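PDB 4XEA: peptidase M16 domain protein from Alicyclobacillus acidocaldarius subsp. acidocaldarius DSM 446, which is a putative zinc-type metallopeptidase of the M16 (insulinase) family, probably cleaving peptides at a metal site that holds nickel in this crystal. Local coordinates for residues Tyr149-Val162 / Leu309-Asn321. Residues are numbered along the deposited sequence; the frame is centred on the assembly and turned at random.
Sequences YMELLRAMYHEHPV and LSNTFGYTLVGGN
Three rings each receive a carbon over one face: Leu153 CD2 lies 4.2 Å from the centroid of the Tyr315 ring, Val162 CG2 sits similarly over Phe313, and Phe313 CB over the His160 imidazole. All three lie within 24° of the ring normal, which supports reading them as CH-pi contacts. Val162 spans two rings, its CG1 standing 3.5 Å above the centre of Tyr157. At the edges, near the ring planes, Tyr149 meets Tyr315 OH and Leu317 CD1, and Tyr157 meets Tyr315 CD2. The phenol oxygens Tyr149 OH and Tyr315 OH are hydrogen-bonded at 2.5 Å. With CG set between backbone N and carbonyl carbon (chi1 55°), Tyr315 rises toward helix 149-156, where the selenium of Met156 (selenomethionine) touches its CB at 3.7 Å and stands oblique to the ring, a Met-aromatic contact. Leu152 CD1 presses on Leu317 CD2 at 3.5 Å. Beyond the helix, Tyr157 OH donates to a water 2.8 Å away that also accepts from Gly314 N. Val162 N donates to His160 ND1 in the ring plane, while NE2 and Thr312 OG1 bond at 2.8 Å. Replacing His160 by alanine is likely to leave Thr312 OG1 and Val162 N without these partners and open a gap beside Phe313. Bonds at both nitrogens thus fix the imidazole's rotation, and the phenol pair and water give polar atoms partners where helix 144-156 and the following turn pack, mostly through apolar groups, on strand 314-321 and the residues leading into it.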
# COMPACT_ATOMS: atom_id res chain seq x y z
N TYR A 149 20.42 0.10 -2.85
CA TYR A 149 20.11 1.48 -3.23
C TYR A 149 21.25 2.41 -2.85
O TYR A 149 21.74 3.18 -3.69
CB TYR A 149 18.81 1.88 -2.55
CG TYR A 149 18.40 3.30 -2.75
CD1 TYR A 149 18.47 4.21 -1.70
CD2 TYR A 149 17.98 3.75 -3.97
CE1 TYR A 149 18.09 5.53 -1.86
CE2 TYR A 149 17.60 5.10 -4.16
CZ TYR A 149 17.66 5.96 -3.10
OH TYR A 149 17.29 7.28 -3.24
N MSE A 150 21.72 2.33 -1.61
CA MSE A 150 22.77 3.26 -1.17
C MSE A 150 24.10 2.97 -1.88
O MSE A 150 24.83 3.91 -2.18
CB MSE A 150 22.93 3.32 0.37
CG MSE A 150 21.76 4.08 1.10
SE MSE A 150 21.23 5.83 0.40
CE MSE A 150 23.05 6.58 0.22
N GLU A 151 24.36 1.71 -2.22
CA GLU A 151 25.59 1.36 -2.98
C GLU A 151 25.55 2.01 -4.39
O GLU A 151 26.53 2.59 -4.82
CB GLU A 151 25.78 -0.16 -3.09
CG GLU A 151 26.20 -0.86 -1.80
CD GLU A 151 27.47 -0.27 -1.16
OE1 GLU A 151 28.33 0.31 -1.89
OE2 GLU A 151 27.58 -0.37 0.08
N LEU A 152 24.40 1.97 -5.03
CA LEU A 152 24.19 2.64 -6.33
C LEU A 152 24.49 4.14 -6.23
O LEU A 152 25.33 4.69 -6.99
CB LEU A 152 22.77 2.33 -6.81
CG LEU A 152 22.22 2.86 -8.14
CD1 LEU A 152 22.05 4.34 -8.06
CD2 LEU A 152 23.09 2.46 -9.25
N LEU A 153 23.87 4.81 -5.26
CA LEU A 153 24.11 6.24 -5.06
C LEU A 153 25.55 6.59 -4.78
O LEU A 153 26.08 7.63 -5.31
CB LEU A 153 23.19 6.83 -3.98
CG LEU A 153 21.68 6.87 -4.28
CD1 LEU A 153 20.86 7.56 -3.13
CD2 LEU A 153 21.40 7.62 -5.57
N ARG A 154 26.18 5.78 -3.93
CA ARG A 154 27.56 5.96 -3.56
C ARG A 154 28.48 5.77 -4.79
O ARG A 154 29.47 6.48 -4.93
CB ARG A 154 28.01 5.04 -2.44
CG ARG A 154 27.69 5.56 -1.03
CD ARG A 154 28.41 4.77 0.10
NE ARG A 154 27.90 3.43 0.40
CZ ARG A 154 26.89 3.14 1.23
NH1 ARG A 154 26.55 1.87 1.44
NH2 ARG A 154 26.19 4.11 1.84
N ALA A 155 28.10 4.86 -5.67
CA ALA A 155 28.84 4.64 -6.92
C ALA A 155 28.59 5.81 -7.91
O ALA A 155 29.52 6.32 -8.58
CB ALA A 155 28.45 3.29 -7.52
N MSE A 156 27.34 6.25 -8.00
CA MSE A 156 26.94 7.26 -8.96
C MSE A 156 27.50 8.67 -8.67
O MSE A 156 27.94 9.35 -9.60
CB MSE A 156 25.41 7.28 -9.06
CG MSE A 156 24.81 8.30 -9.97
SE MSE A 156 22.88 8.11 -10.21
CE MSE A 156 22.85 6.52 -11.13
N TYR A 157 27.47 9.07 -7.40
CA TYR A 157 27.71 10.45 -7.01
C TYR A 157 29.10 10.60 -6.38
O TYR A 157 29.48 9.84 -5.50
CB TYR A 157 26.56 10.99 -6.09
CG TYR A 157 25.32 11.26 -6.85
CD1 TYR A 157 25.16 12.45 -7.57
CD2 TYR A 157 24.30 10.30 -6.94
CE1 TYR A 157 23.99 12.71 -8.32
CE2 TYR A 157 23.14 10.56 -7.68
CZ TYR A 157 23.01 11.73 -8.39
OH TYR A 157 21.89 11.90 -9.13
N HIS A 158 29.86 11.58 -6.86
CA HIS A 158 31.16 11.88 -6.31
C HIS A 158 31.09 12.66 -4.99
O HIS A 158 31.86 12.37 -4.08
CB HIS A 158 32.00 12.73 -7.28
CG HIS A 158 32.31 12.06 -8.58
ND1 HIS A 158 33.60 11.79 -8.99
CD2 HIS A 158 31.51 11.67 -9.59
CE1 HIS A 158 33.57 11.21 -10.17
NE2 HIS A 158 32.30 11.10 -10.54
N GLU A 159 30.28 13.70 -4.96
CA GLU A 159 30.30 14.71 -3.88
C GLU A 159 28.91 15.16 -3.42
O GLU A 159 28.78 15.63 -2.30
CB GLU A 159 30.97 16.03 -4.34
CG GLU A 159 32.36 16.00 -4.79
CD GLU A 159 32.61 16.99 -5.97
OE1 GLU A 159 32.49 18.24 -5.79
OE2 GLU A 159 32.96 16.48 -7.07
N HIS A 160 27.90 15.10 -4.29
CA HIS A 160 26.56 15.55 -3.97
C HIS A 160 26.05 14.87 -2.67
O HIS A 160 26.25 13.67 -2.49
CB HIS A 160 25.60 15.26 -5.13
CG HIS A 160 24.31 16.02 -5.04
ND1 HIS A 160 23.36 15.76 -4.08
CD2 HIS A 160 23.85 17.08 -5.75
CE1 HIS A 160 22.35 16.60 -4.22
NE2 HIS A 160 22.62 17.41 -5.23
N PRO A 161 25.42 15.64 -1.74
CA PRO A 161 24.92 15.05 -0.50
C PRO A 161 23.93 13.90 -0.63
O PRO A 161 23.78 13.13 0.34
CB PRO A 161 24.21 16.23 0.18
CG PRO A 161 24.95 17.43 -0.29
CD PRO A 161 25.27 17.11 -1.72
N VAL A 162 23.28 13.75 -1.78
CA VAL A 162 22.34 12.67 -2.02
C VAL A 162 23.02 11.29 -1.81
O VAL A 162 22.36 10.27 -1.63
CB VAL A 162 21.68 12.78 -3.41
CG1 VAL A 162 22.69 12.43 -4.54
CG2 VAL A 162 20.40 11.86 -3.50
N LEU A 309 13.64 13.26 -9.49
CA LEU A 309 14.14 14.54 -10.00
C LEU A 309 13.88 15.63 -8.97
O LEU A 309 12.76 15.74 -8.41
CB LEU A 309 13.47 14.91 -11.33
CG LEU A 309 14.00 16.15 -12.10
CD1 LEU A 309 15.51 16.09 -12.36
CD2 LEU A 309 13.18 16.28 -13.36
N SER A 310 14.92 16.41 -8.73
CA SER A 310 14.91 17.47 -7.72
C SER A 310 15.62 18.68 -8.37
O SER A 310 16.08 18.60 -9.51
CB SER A 310 15.71 16.94 -6.52
OG SER A 310 15.62 17.75 -5.41
N ASN A 311 15.70 19.79 -7.64
CA ASN A 311 16.35 20.99 -8.15
C ASN A 311 17.84 20.82 -8.46
O ASN A 311 18.34 21.46 -9.42
CB ASN A 311 16.12 22.18 -7.21
CG ASN A 311 14.68 22.71 -7.20
OD1 ASN A 311 14.36 23.49 -6.32
ND2 ASN A 311 13.82 22.35 -8.18
N THR A 312 18.56 19.99 -7.69
CA THR A 312 20.01 19.88 -7.83
C THR A 312 20.52 18.49 -8.27
O THR A 312 21.73 18.30 -8.42
CB THR A 312 20.72 20.23 -6.54
OG1 THR A 312 20.46 19.18 -5.56
CG2 THR A 312 20.22 21.63 -6.03
N PHE A 313 19.62 17.55 -8.50
CA PHE A 313 20.06 16.22 -8.99
C PHE A 313 18.89 15.47 -9.56
O PHE A 313 17.73 15.84 -9.34
CB PHE A 313 20.64 15.41 -7.83
CG PHE A 313 19.62 14.98 -6.82
CD1 PHE A 313 19.01 13.72 -6.94
CD2 PHE A 313 19.22 15.81 -5.80
CE1 PHE A 313 18.05 13.32 -6.07
CE2 PHE A 313 18.25 15.40 -4.90
CZ PHE A 313 17.65 14.16 -5.04
N GLY A 314 19.17 14.42 -10.30
CA GLY A 314 18.15 13.46 -10.69
C GLY A 314 18.75 12.15 -11.15
O GLY A 314 19.90 12.09 -11.61
N TYR A 315 17.94 11.08 -11.06
CA TYR A 315 18.38 9.76 -11.57
C TYR A 315 17.23 8.83 -11.90
O TYR A 315 16.12 8.99 -11.38
CB TYR A 315 19.28 9.07 -10.56
CG TYR A 315 18.71 8.91 -9.18
CD1 TYR A 315 17.86 7.84 -8.85
CD2 TYR A 315 18.96 9.85 -8.18
CE1 TYR A 315 17.28 7.73 -7.59
CE2 TYR A 315 18.42 9.71 -6.92
CZ TYR A 315 17.58 8.66 -6.64
OH TYR A 315 17.03 8.55 -5.39
N THR A 316 17.53 7.85 -12.77
CA THR A 316 16.66 6.71 -13.05
C THR A 316 17.23 5.46 -12.37
O THR A 316 18.49 5.30 -12.32
CB THR A 316 16.60 6.47 -14.59
OG1 THR A 316 16.13 7.66 -15.23
CG2 THR A 316 15.76 5.28 -14.95
N LEU A 317 16.34 4.62 -11.80
CA LEU A 317 16.66 3.31 -11.27
C LEU A 317 15.74 2.23 -11.82
O LEU A 317 14.50 2.40 -11.83
CB LEU A 317 16.42 3.28 -9.78
CG LEU A 317 17.29 4.15 -8.89
CD1 LEU A 317 16.89 3.79 -7.42
CD2 LEU A 317 18.78 3.89 -9.18
N VAL A 318 16.33 1.10 -12.21
CA VAL A 318 15.56 -0.04 -12.69
C VAL A 318 16.15 -1.29 -12.09
O VAL A 318 17.38 -1.44 -12.04
CB VAL A 318 15.66 -0.17 -14.24
CG1 VAL A 318 14.85 -1.39 -14.76
CG2 VAL A 318 15.18 1.12 -14.92
N GLY A 319 15.30 -2.21 -11.68
CA GLY A 319 15.79 -3.52 -11.24
C GLY A 319 14.90 -4.17 -10.21
O GLY A 319 13.72 -3.86 -10.12
N GLY A 320 15.48 -5.08 -9.45
CA GLY A 320 14.72 -5.84 -8.46
C GLY A 320 15.46 -7.15 -8.27
O GLY A 320 16.68 -7.23 -8.53
N ASN A 321 14.72 -8.17 -7.82
CA ASN A 321 15.26 -9.51 -7.67
C ASN A 321 15.68 -10.05 -9.04
O ASN A 321 14.96 -9.90 -10.04
CB ASN A 321 14.22 -10.47 -7.07
CG ASN A 321 13.85 -10.14 -5.63
OD1 ASN A 321 14.62 -9.52 -4.89
ND2 ASN A 321 12.66 -10.57 -5.21
O HOH W 1 22.16 14.07 -10.80